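Local coordinates for DUF4276 family protein (Pyrococcus horikoshii, PDB 2P62) that is of unknown function but belongs to a family grouped with the Toprim-like proteins, so a related fold is likely, at residues L21-Y25 with G26-A30; P72-L75 with K76-D80; I124-G128 with V129-P133. One frame throughout, in Å; residues are numbered along the deposited sequence.

Interaction 1: L21-Y25 with G26-A30; sequences LEKLY and GFREA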
ATOM      1  N   LEU A  21      -5.640 -18.606   3.960  1.00 24.39           N
ATOM      2  CA  LEU A  21      -5.862 -19.648   2.960  1.00 24.50           C
ATOM      3  C   LEU A  21      -4.575 -20.332   2.494  1.00 25.66           C
ATOM      4  O   LEU A  21      -4.589 -21.511   2.157  1.00 25.36           O
ATOM      5  CB  LEU A  21      -6.615 -19.071   1.755  1.00 24.36           C
ATOM      6  CG  LEU A  21      -8.059 -18.605   1.986  1.00 24.52           C
ATOM      7  CD1 LEU A  21      -8.627 -18.000   0.709  1.00 22.91           C
ATOM      8  CD2 LEU A  21      -8.906 -19.790   2.441  1.00 25.06           C
ATOM      9  N   GLU A  22      -3.469 -19.590   2.477  1.00 27.22           N
ATOM     10  CA  GLU A  22      -2.179 -20.140   2.066  1.00 28.84           C
ATOM     11  C   GLU A  22      -1.449 -20.801   3.234  1.00 30.52           C
ATOM     12  O   GLU A  22      -1.230 -22.014   3.244  1.00 29.74           O
ATOM     13  CB  GLU A  22      -1.278 -19.040   1.474  1.00 28.40           C
ATOM     14  CG  GLU A  22      -1.721 -18.539   0.094  1.00 31.17           C
ATOM     15  CD  GLU A  22      -0.779 -17.503  -0.539  1.00 32.45           C
ATOM     16  OE1 GLU A  22      -1.018 -17.135  -1.708  1.00 35.36           O
ATOM     17  OE2 GLU A  22       0.190 -17.054   0.107  1.00 31.63           O
ATOM     18  N   LYS A  23      -1.103 -19.992   4.229  1.00 32.39           N
ATOM     19  CA  LYS A  23      -0.352 -20.455   5.385  1.00 33.72           C
ATOM     20  C   LYS A  23      -1.075 -21.359   6.367  1.00 33.87           C
ATOM     21  O   LYS A  23      -0.438 -22.070   7.142  1.00 34.00           O
ATOM     22  CB  LYS A  23       0.236 -19.246   6.118  1.00 34.10           C
ATOM     23  CG  LYS A  23       1.151 -18.383   5.242  1.00 36.29           C
ATOM     24  CD  LYS A  23       2.349 -19.175   4.702  1.00 39.27           C
ATOM     25  CE  LYS A  23       3.308 -18.302   3.877  1.00 39.52           C
ATOM     26  NZ  LYS A  23       2.709 -17.826   2.603  1.00 41.21           N
ATOM     27  N   LEU A  24      -2.399 -21.349   6.333  1.00 33.76           N
ATOM     28  CA  LEU A  24      -3.159 -22.187   7.247  1.00 31.88           C
ATOM     29  C   LEU A  24      -3.841 -23.369   6.548  1.00 31.60           C
ATOM     30  O   LEU A  24      -3.934 -24.450   7.120  1.00 31.99           O
ATOM     31  CB  LEU A  24      -4.200 -21.342   7.969  1.00 30.78           C
ATOM     32  CG  LEU A  24      -4.797 -21.968   9.226  1.00 31.94           C
ATOM     33  CD1 LEU A  24      -3.726 -22.091  10.312  1.00 31.00           C
ATOM     34  CD2 LEU A  24      -5.935 -21.102   9.710  1.00 27.83           C
ATOM     35  N   TYR A  25      -4.314 -23.180   5.316  1.00 30.87           N
ATOM     36  CA  TYR A  25      -4.980 -24.278   4.616  1.00 30.05           C
ATOM     37  C   TYR A  25      -4.236 -24.900   3.443  1.00 27.89           C
ATOM     38  O   TYR A  25      -4.811 -25.693   2.715  1.00 26.55           O
ATOM     39  CB  TYR A  25      -6.395 -23.869   4.166  1.00 29.17           C
ATOM     40  CG  TYR A  25      -7.310 -23.550   5.319  1.00 27.72           C
ATOM     41  CD1 TYR A  25      -7.437 -22.249   5.780  1.00 28.25           C
ATOM     42  CD2 TYR A  25      -7.985 -24.559   6.002  1.00 29.04           C
ATOM     43  CE1 TYR A  25      -8.208 -21.954   6.895  1.00 30.69           C
ATOM     44  CE2 TYR A  25      -8.765 -24.276   7.127  1.00 28.55           C
ATOM     45  CZ  TYR A  25      -8.867 -22.967   7.566  1.00 30.91           C
ATOM     46  OH  TYR A  25      -9.612 -22.656   8.680  1.00 32.33           O
ATOM     47  N   GLY A  26      -2.971 -24.537   3.252  1.00 28.87           N
ATOM     48  CA  GLY A  26      -2.195 -25.125   2.177  1.00 28.13           C
ATOM     49  C   GLY A  26      -2.480 -24.664   0.763  1.00 29.19           C
ATOM     50  O   GLY A  26      -1.979 -25.251  -0.190  1.00 30.21           O
ATOM     51  N   PHE A  27      -3.276 -23.622   0.597  1.00 28.48           N
ATOM     52  CA  PHE A  27      -3.551 -23.153  -0.747  1.00 31.82           C
ATOM     53  C   PHE A  27      -2.328 -22.444  -1.332  1.00 33.58           C
ATOM     54  O   PHE A  27      -1.572 -21.792  -0.610  1.00 32.89           O
ATOM     55  CB  PHE A  27      -4.766 -22.224  -0.731  1.00 31.67           C
ATOM     56  CG  PHE A  27      -6.067 -22.934  -0.956  1.00 30.63           C
ATOM     57  CD1 PHE A  27      -6.637 -22.963  -2.223  1.00 31.18           C
ATOM     58  CD2 PHE A  27      -6.707 -23.595   0.082  1.00 29.13           C
ATOM     59  CE1 PHE A  27      -7.832 -23.642  -2.459  1.00 30.52           C
ATOM     60  CE2 PHE A  27      -7.904 -24.281  -0.142  1.00 30.24           C
ATOM     61  CZ  PHE A  27      -8.467 -24.304  -1.416  1.00 29.60           C
ATOM     62  N   ARG A  28      -2.130 -22.588  -2.641  1.00 37.40           N
ATOM     63  CA  ARG A  28      -1.002 -21.957  -3.324  1.00 42.09           C
ATOM     64  C   ARG A  28      -1.471 -21.038  -4.457  1.00 42.84           C
ATOM     65  O   ARG A  28      -2.492 -21.293  -5.092  1.00 41.25           O
ATOM     66  CB  ARG A  28      -0.069 -23.033  -3.884  1.00 44.62           C
ATOM     67  CG  ARG A  28       1.278 -22.498  -4.352  1.00 51.52           C
ATOM     68  CD  ARG A  28       1.973 -21.701  -3.241  1.00 54.96           C
ATOM     69  NE  ARG A  28       1.816 -20.249  -3.378  1.00 54.21           N
ATOM     70  CZ  ARG A  28       1.841 -19.399  -2.354  1.00 55.26           C
ATOM     71  NH1 ARG A  28       2.007 -19.853  -1.115  1.00 55.50           N
ATOM     72  NH2 ARG A  28       1.724 -18.093  -2.570  1.00 56.51           N
ATOM     73  N   GLU A  29      -0.729 -19.965  -4.709  1.00 46.93           N
ATOM     74  CA  GLU A  29      -1.098 -19.034  -5.774  1.00 51.64           C
ATOM     75  C   GLU A  29      -0.861 -19.630  -7.163  1.00 54.78           C
ATOM     76  O   GLU A  29       0.167 -20.256  -7.408  1.00 53.32           O
ATOM     77  CB  GLU A  29      -0.312 -17.727  -5.630  1.00 50.64           C
ATOM     78  CG  GLU A  29      -0.671 -16.670  -6.672  1.00 51.54           C
ATOM     79  CD  GLU A  29      -0.213 -15.280  -6.272  1.00 52.30           C
ATOM     80  OE1 GLU A  29      -0.395 -14.336  -7.074  1.00 51.76           O
ATOM     81  OE2 GLU A  29       0.322 -15.132  -5.151  1.00 52.53           O
ATOM     82  N   ALA A  30      -1.822 -19.430  -8.063  1.00 60.74           N
ATOM     83  CA  ALA A  30      -1.741 -19.941  -9.432  1.00 67.60           C
ATOM     84  C   ALA A  30      -0.375 -19.690 -10.056  1.00 73.31           C
ATOM     85  O   ALA A  30       0.257 -18.667  -9.795  1.00 74.30           O
ATOM     86  CB  ALA A  30      -2.821 -19.307 -10.288  1.00 67.70           C
TER
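Gly26 and Phe27 turn back over the last turn of helix 11-23, their N-H groups meeting the carbonyls of Glu22 and Leu21. The bond from Gly26 N to Glu22 O is weak; this glycine has a positive phi, and a CB on it would collide with Tyr25 O. Phe27 N makes the firmer bond, 2.9 Å to Leu21 O, lying in the carbonyl plane, and the same oxygen sits at the edge of the Phe27 ring. The aromatic side chain touches Tyr25 CB through CD2 (4.1 Å), while Phe27 O receives a CA-H...O contact from Glu22 CA at 3.2 Å. Arg28 bends at chi2 (54°) and chi3 (-99°), folding its guanidinium back toward the extended Glu22. Glu22 OE1 lies 3.0 Å from Arg28 NH2 but well out of the guanidinium plane, the two flat groups being 57° apart, so charge alone binds them. A long salt bridge, Glu22 OE2 to Lys23 NZ at 3.6 Å, completes the network. With an alanine in place of Glu22, Arg28 and Lys23 would probably lose the carboxylate that offsets their neighbouring positive charges. Glu29 brings a like charge near Glu22, probably offset by Arg28 and Lys23. The turn carries the chain from the helix to edge strand 28-29, where the Arg28 backbone hydrogen-bonds to Glu54 of strand 51-55. Leu21 and Phe27 pack on Leu60 of strand 58-63, and Tyr25 reaches helix 233-239.

Interaction 2: P72-L75 with K76-D80; sequences PKVL and KSVLD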
ATOM      1  N   PRO A  72     -22.883  -6.120  -8.295  1.00 44.29           N
ATOM      2  CA  PRO A  72     -24.052  -6.752  -8.914  1.00 43.96           C
ATOM      3  C   PRO A  72     -23.778  -7.098 -10.376  1.00 42.29           C
ATOM      4  O   PRO A  72     -24.286  -8.087 -10.911  1.00 40.45           O
ATOM      5  CB  PRO A  72     -25.138  -5.689  -8.763  1.00 45.02           C
ATOM      6  CG  PRO A  72     -24.357  -4.408  -8.829  1.00 45.97           C
ATOM      7  CD  PRO A  72     -23.175  -4.720  -7.939  1.00 44.39           C
ATOM      8  N   LYS A  73     -22.966  -6.266 -11.013  1.00 41.31           N
ATOM      9  CA  LYS A  73     -22.601  -6.470 -12.406  1.00 40.55           C
ATOM     10  C   LYS A  73     -21.795  -7.768 -12.501  1.00 38.33           C
ATOM     11  O   LYS A  73     -21.981  -8.570 -13.420  1.00 37.40           O
ATOM     12  CB  LYS A  73     -21.791  -5.260 -12.892  1.00 42.57           C
ATOM     13  CG  LYS A  73     -21.424  -5.239 -14.376  1.00 47.37           C
ATOM     14  CD  LYS A  73     -20.015  -5.789 -14.623  1.00 50.04           C
ATOM     15  CE  LYS A  73     -19.239  -4.947 -15.651  1.00 50.62           C
ATOM     16  NZ  LYS A  73     -19.938  -4.792 -16.971  1.00 52.34           N
ATOM     17  N   VAL A  74     -20.916  -7.985 -11.530  1.00 35.97           N
ATOM     18  CA  VAL A  74     -20.101  -9.191 -11.503  1.00 34.41           C
ATOM     19  C   VAL A  74     -20.938 -10.436 -11.231  1.00 33.17           C
ATOM     20  O   VAL A  74     -20.721 -11.477 -11.842  1.00 32.63           O
ATOM     21  CB  VAL A  74     -19.013  -9.094 -10.429  1.00 34.35           C
ATOM     22  CG1 VAL A  74     -18.279 -10.428 -10.303  1.00 32.73           C
ATOM     23  CG2 VAL A  74     -18.051  -7.986 -10.788  1.00 32.69           C
ATOM     24  N   LEU A  75     -21.888 -10.314 -10.308  1.00 32.12           N
ATOM     25  CA  LEU A  75     -22.757 -11.423  -9.943  1.00 31.43           C
ATOM     26  C   LEU A  75     -23.637 -11.854 -11.097  1.00 31.05           C
ATOM     27  O   LEU A  75     -23.841 -13.046 -11.328  1.00 31.36           O
ATOM     28  CB  LEU A  75     -23.649 -11.038  -8.756  1.00 32.43           C
ATOM     29  CG  LEU A  75     -23.090 -11.283  -7.356  1.00 33.88           C
ATOM     30  CD1 LEU A  75     -23.968 -10.621  -6.293  1.00 34.65           C
ATOM     31  CD2 LEU A  75     -23.017 -12.783  -7.129  1.00 35.36           C
ATOM     32  N   LYS A  76     -24.163 -10.872 -11.816  1.00 31.38           N
ATOM     33  CA  LYS A  76     -25.041 -11.156 -12.938  1.00 32.10           C
ATOM     34  C   LYS A  76     -24.281 -11.957 -13.995  1.00 31.75           C
ATOM     35  O   LYS A  76     -24.744 -13.004 -14.443  1.00 32.87           O
ATOM     36  CB  LYS A  76     -25.569  -9.847 -13.523  1.00 32.50           C
ATOM     37  CG  LYS A  76     -26.724 -10.035 -14.467  1.00 34.72           C
ATOM     38  CD  LYS A  76     -27.206  -8.702 -15.018  1.00 37.59           C
ATOM     39  CE  LYS A  76     -28.499  -8.882 -15.814  1.00 38.84           C
ATOM     40  NZ  LYS A  76     -28.363  -9.956 -16.846  1.00 38.06           N
ATOM     41  N   SER A  77     -23.104 -11.469 -14.367  1.00 29.37           N
ATOM     42  CA  SER A  77     -22.282 -12.149 -15.349  1.00 31.08           C
ATOM     43  C   SER A  77     -22.012 -13.585 -14.931  1.00 31.18           C
ATOM     44  O   SER A  77     -22.382 -14.519 -15.637  1.00 32.71           O
ATOM     45  CB  SER A  77     -20.945 -11.434 -15.526  1.00 32.45           C
ATOM     46  OG  SER A  77     -21.117 -10.059 -15.785  1.00 35.51           O
ATOM     47  N   VAL A  78     -21.360 -13.759 -13.784  1.00 30.40           N
ATOM     48  CA  VAL A  78     -21.020 -15.099 -13.310  1.00 32.23           C
ATOM     49  C   VAL A  78     -22.247 -16.016 -13.292  1.00 33.27           C
ATOM     50  O   VAL A  78     -22.208 -17.120 -13.840  1.00 34.34           O
ATOM     51  CB  VAL A  78     -20.354 -15.064 -11.896  1.00 31.25           C
ATOM     52  CG1 VAL A  78     -20.064 -16.468 -11.431  1.00 32.20           C
ATOM     53  CG2 VAL A  78     -19.044 -14.277 -11.941  1.00 29.04           C
ATOM     54  N   LEU A  79     -23.336 -15.546 -12.687  1.00 33.07           N
ATOM     55  CA  LEU A  79     -24.582 -16.306 -12.609  1.00 33.75           C
ATOM     56  C   LEU A  79     -25.121 -16.680 -13.989  1.00 35.20           C
ATOM     57  O   LEU A  79     -25.558 -17.808 -14.208  1.00 36.93           O
ATOM     58  CB  LEU A  79     -25.637 -15.494 -11.857  1.00 33.23           C
ATOM     59  CG  LEU A  79     -25.957 -15.785 -10.393  1.00 30.65           C
ATOM     60  CD1 LEU A  79     -24.733 -16.231  -9.630  1.00 29.78           C
ATOM     61  CD2 LEU A  79     -26.554 -14.532  -9.793  1.00 29.14           C
ATOM     62  N   ASP A  80     -25.116 -15.729 -14.918  1.00 35.67           N
ATOM     63  CA  ASP A  80     -25.603 -16.012 -16.266  1.00 36.96           C
ATOM     64  C   ASP A  80     -24.661 -17.029 -16.928  1.00 37.95           C
ATOM     65  O   ASP A  80     -25.111 -17.981 -17.572  1.00 39.12           O
ATOM     66  CB  ASP A  80     -25.692 -14.718 -17.097  1.00 36.46           C
ATOM     67  CG  ASP A  80     -26.905 -13.846 -16.719  1.00 38.23           C
ATOM     68  OD1 ASP A  80     -26.876 -12.633 -17.015  1.00 38.44           O
ATOM     69  OD2 ASP A  80     -27.901 -14.363 -16.150  1.00 37.49           O
TER
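Pro72-Leu75 and Lys76-Asp80 are successive turns of helix 71-84, a local alpha-helical contact on one side of the central sheet. Four backbone bonds, each spanning four residues, join them: Lys76 N to Pro72 O, Ser77 N to Lys73 O, Val78 N to Val74 O and Leu79 N to Leu75 O. The second is doubled by a side chain. With OG anti to the carbonyl carbon (chi1 -52°), Ser77 turns its hydroxyl back along the helix and donates from OG to Lys73 O at 2.9 Å, while Ser77 N bonds the same oxygen at 3.2 Å. The two donors approach from opposite faces of the carbonyl plane, so Lys73 O is gripped by two bonds at once, and the hydroxyl finds its acceptor within its own helix. On the buried side, Val78 lays CG2 over the preceding turn, 3.3 Å from Val74 O and 4.3 Å from Val74 CG1. Toward solvent, Lys76 runs extended until it bends at chi4 (-52°), which brings NZ 3.1 Å from Asp80 OD1 on the syn lone pair. Asp80 OD2 forms a second salt bridge with Arg115, so both carboxylate oxygens are engaged and the group is probably restrained from turning. Leu75 and Val78 rest on Val92 and Val89 of strand 89-97, Val74 meets Phe44, and Leu79 packs against the loop residues Leu112 and Arg115 that follow helix 104-109.

Interaction 3: I124-G128 with V129-P133; sequences IVTEG and VKIYP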
ATOM      1  N   ILE A 124     -27.596 -18.023  -0.071  1.00 27.03           N
ATOM      2  CA  ILE A 124     -28.628 -17.717  -1.066  1.00 24.52           C
ATOM      3  C   ILE A 124     -28.299 -18.588  -2.286  1.00 26.40           C
ATOM      4  O   ILE A 124     -27.239 -18.435  -2.899  1.00 27.40           O
ATOM      5  CB  ILE A 124     -28.596 -16.206  -1.475  1.00 23.32           C
ATOM      6  CG1 ILE A 124     -28.847 -15.323  -0.253  1.00 21.24           C
ATOM      7  CG2 ILE A 124     -29.666 -15.907  -2.514  1.00 21.13           C
ATOM      8  CD1 ILE A 124     -28.747 -13.840  -0.543  1.00 19.13           C
ATOM      9  N   VAL A 125     -29.197 -19.507  -2.630  1.00 26.02           N
ATOM     10  CA  VAL A 125     -28.952 -20.395  -3.758  1.00 24.88           C
ATOM     11  C   VAL A 125     -29.785 -19.982  -4.958  1.00 26.87           C
ATOM     12  O   VAL A 125     -31.006 -19.862  -4.874  1.00 29.65           O
ATOM     13  CB  VAL A 125     -29.273 -21.887  -3.402  1.00 25.09           C
ATOM     14  CG1 VAL A 125     -28.854 -22.800  -4.536  1.00 22.32           C
ATOM     15  CG2 VAL A 125     -28.565 -22.298  -2.116  1.00 21.62           C
ATOM     16  N   THR A 126     -29.105 -19.749  -6.072  1.00 26.15           N
ATOM     17  CA  THR A 126     -29.773 -19.362  -7.299  1.00 24.39           C
ATOM     18  C   THR A 126     -28.894 -19.844  -8.438  1.00 25.59           C
ATOM     19  O   THR A 126     -27.666 -19.786  -8.349  1.00 25.19           O
ATOM     20  CB  THR A 126     -29.973 -17.826  -7.376  1.00 24.24           C
ATOM     21  OG1 THR A 126     -30.686 -17.491  -8.572  1.00 25.93           O
ATOM     22  CG2 THR A 126     -28.649 -17.105  -7.368  1.00 21.14           C
ATOM     23  N   GLU A 127     -29.522 -20.351  -9.496  1.00 27.43           N
ATOM     24  CA  GLU A 127     -28.780 -20.850 -10.644  1.00 28.59           C
ATOM     25  C   GLU A 127     -27.833 -21.957 -10.179  1.00 28.40           C
ATOM     26  O   GLU A 127     -26.800 -22.190 -10.793  1.00 30.02           O
ATOM     27  CB  GLU A 127     -27.983 -19.703 -11.274  1.00 29.69           C
ATOM     28  CG  GLU A 127     -28.471 -19.209 -12.639  1.00 37.74           C
ATOM     29  CD  GLU A 127     -29.980 -18.990 -12.737  1.00 39.77           C
ATOM     30  OE1 GLU A 127     -30.695 -19.962 -13.061  1.00 42.52           O
ATOM     31  OE2 GLU A 127     -30.446 -17.851 -12.495  1.00 39.59           O
ATOM     32  N   GLY A 128     -28.186 -22.633  -9.088  1.00 28.88           N
ATOM     33  CA  GLY A 128     -27.346 -23.702  -8.573  1.00 27.03           C
ATOM     34  C   GLY A 128     -26.085 -23.215  -7.876  1.00 27.41           C
ATOM     35  O   GLY A 128     -25.225 -24.014  -7.507  1.00 27.82           O
ATOM     36  N   VAL A 129     -25.967 -21.906  -7.686  1.00 26.15           N
ATOM     37  CA  VAL A 129     -24.786 -21.330  -7.038  1.00 24.61           C
ATOM     38  C   VAL A 129     -25.067 -20.868  -5.606  1.00 25.45           C
ATOM     39  O   VAL A 129     -26.010 -20.112  -5.366  1.00 24.58           O
ATOM     40  CB  VAL A 129     -24.244 -20.115  -7.860  1.00 24.64           C
ATOM     41  CG1 VAL A 129     -23.133 -19.410  -7.102  1.00 18.32           C
ATOM     42  CG2 VAL A 129     -23.733 -20.587  -9.226  1.00 20.21           C
ATOM     43  N   LYS A 130     -24.241 -21.317  -4.662  1.00 24.63           N
ATOM     44  CA  LYS A 130     -24.397 -20.919  -3.265  1.00 26.16           C
ATOM     45  C   LYS A 130     -23.722 -19.574  -2.992  1.00 25.98           C
ATOM     46  O   LYS A 130     -22.502 -19.462  -3.039  1.00 24.61           O
ATOM     47  CB  LYS A 130     -23.809 -21.981  -2.327  1.00 26.51           C
ATOM     48  CG  LYS A 130     -24.636 -23.240  -2.202  1.00 30.70           C
ATOM     49  CD  LYS A 130     -24.053 -24.172  -1.160  1.00 34.04           C
ATOM     50  CE  LYS A 130     -24.800 -25.491  -1.157  1.00 36.43           C
ATOM     51  NZ  LYS A 130     -24.843 -26.050  -2.537  1.00 37.82           N
ATOM     52  N   ILE A 131     -24.521 -18.552  -2.706  1.00 25.84           N
ATOM     53  CA  ILE A 131     -23.982 -17.230  -2.423  1.00 24.80           C
ATOM     54  C   ILE A 131     -23.956 -16.990  -0.912  1.00 26.72           C
ATOM     55  O   ILE A 131     -24.989 -17.032  -0.238  1.00 26.46           O
ATOM     56  CB  ILE A 131     -24.813 -16.153  -3.140  1.00 23.84           C
ATOM     57  CG1 ILE A 131     -24.804 -16.444  -4.651  1.00 25.42           C
ATOM     58  CG2 ILE A 131     -24.224 -14.765  -2.863  1.00 21.38           C
ATOM     59  CD1 ILE A 131     -25.813 -15.631  -5.513  1.00 24.91           C
ATOM     60  N   TYR A 132     -22.760 -16.756  -0.384  1.00 26.10           N
ATOM     61  CA  TYR A 132     -22.600 -16.540   1.041  1.00 26.59           C
ATOM     62  C   TYR A 132     -22.304 -15.106   1.424  1.00 26.20           C
ATOM     63  O   TYR A 132     -21.199 -14.609   1.228  1.00 26.17           O
ATOM     64  CB  TYR A 132     -21.487 -17.433   1.598  1.00 27.69           C
ATOM     65  CG  TYR A 132     -21.791 -18.911   1.589  1.00 32.16           C
ATOM     66  CD1 TYR A 132     -22.502 -19.505   2.637  1.00 31.97           C
ATOM     67  CD2 TYR A 132     -21.346 -19.733   0.541  1.00 32.04           C
ATOM     68  CE1 TYR A 132     -22.754 -20.875   2.644  1.00 32.55           C
ATOM     69  CE2 TYR A 132     -21.598 -21.104   0.544  1.00 32.20           C
ATOM     70  CZ  TYR A 132     -22.299 -21.665   1.599  1.00 33.55           C
ATOM     71  OH  TYR A 132     -22.527 -23.021   1.615  1.00 37.70           O
ATOM     72  N   PRO A 133     -23.308 -14.405   1.945  1.00 26.77           N
ATOM     73  CA  PRO A 133     -23.061 -13.020   2.348  1.00 25.90           C
ATOM     74  C   PRO A 133     -22.487 -13.056   3.770  1.00 25.58           C
ATOM     75  O   PRO A 133     -23.054 -13.682   4.664  1.00 24.52           O
ATOM     76  CB  PRO A 133     -24.440 -12.365   2.245  1.00 26.44           C
ATOM     77  CG  PRO A 133     -25.403 -13.509   2.436  1.00 29.40           C
ATOM     78  CD  PRO A 133     -24.746 -14.695   1.786  1.00 26.95           C
TER
HETATM   79  O   HOH W   1     -23.339 -24.794  -5.215  1.00 31.78           O
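Ile124 and Ile131 face each other across a tight antiparallel hairpin, joined by two backbone bonds, Ile124 N to Ile131 O and Ile131 N to Ile124 O. Their side chains adopt nearly the same conformation, with CG1 anti to the carbonyl carbon in both (chi1 -60° and -58°), and the branch points lie side by side, CB to CB 4.1 Å. Beyond CG1, Ile131 stretches toward the turn, so that its CD1 meets Thr126 CG2 at 3.7 Å on a diagonal, the two side chains crossing. Thr126 keeps this methyl between its backbone N and carbonyl carbon, the crowded position, and thereby sends OG1 the other way, to a hydrogen bond with Glu116 O. At the far end of the pair, Ile124 CD1 comes within 4.5 Å of Pro133 CG. Val129 shares this face and sets its CB 3.5 Å from Thr126 O. The other face carries Val125 and Lys130, which point the same way, Val125 CG2 alongside Lys130 CG at 4.0 Å. Lys130 then runs extended to a bend at chi4 (53°), and its NZ makes a weak bond to a water that also donates to Gly128 O. Closing the hairpin, Val129 N bonds Thr126 O at 2.8 Å from above the carbonyl plane, and Val129 O accepts both Thr126 N and the CA-H of Val125. Glu127, whose carboxylate forms a salt bridge with Arg115, and Gly128 occupy the turn corners with positive phi. This is the classic two-residue beta hairpin with a type I' turn; here it extends the central mixed sheet, strand 129-136 running parallel to strand 89-97, consistent with an alpha/beta fold of the Toprim-like group.

Overall arrangement
Interactions 2 and 3 are neighbours, their centres about 12 Å apart, and meet directly: Leu79 of helix 71-84 packs against Thr126, Val129 and Ile131 of the hairpin. Strand 89-97 is common to both, covered by the helix and paired with the hairpin, and Arg115 reaches an acid in each, Asp80 and Glu127. Interaction 1 stands apart, centred about 26 Å and 24 Å from them, at the other end of the same sheet. All three are partly buried, but interaction 1 buries a charged centre, Glu22, beside exposed Lys23, Arg28 and Glu29; 2 and 3 bury mainly aliphatic residues, leaving Lys76, Asp80, Lys130 and the turn more open. Their chemistry follows: charge clustering, helical bonding, ladder bonding.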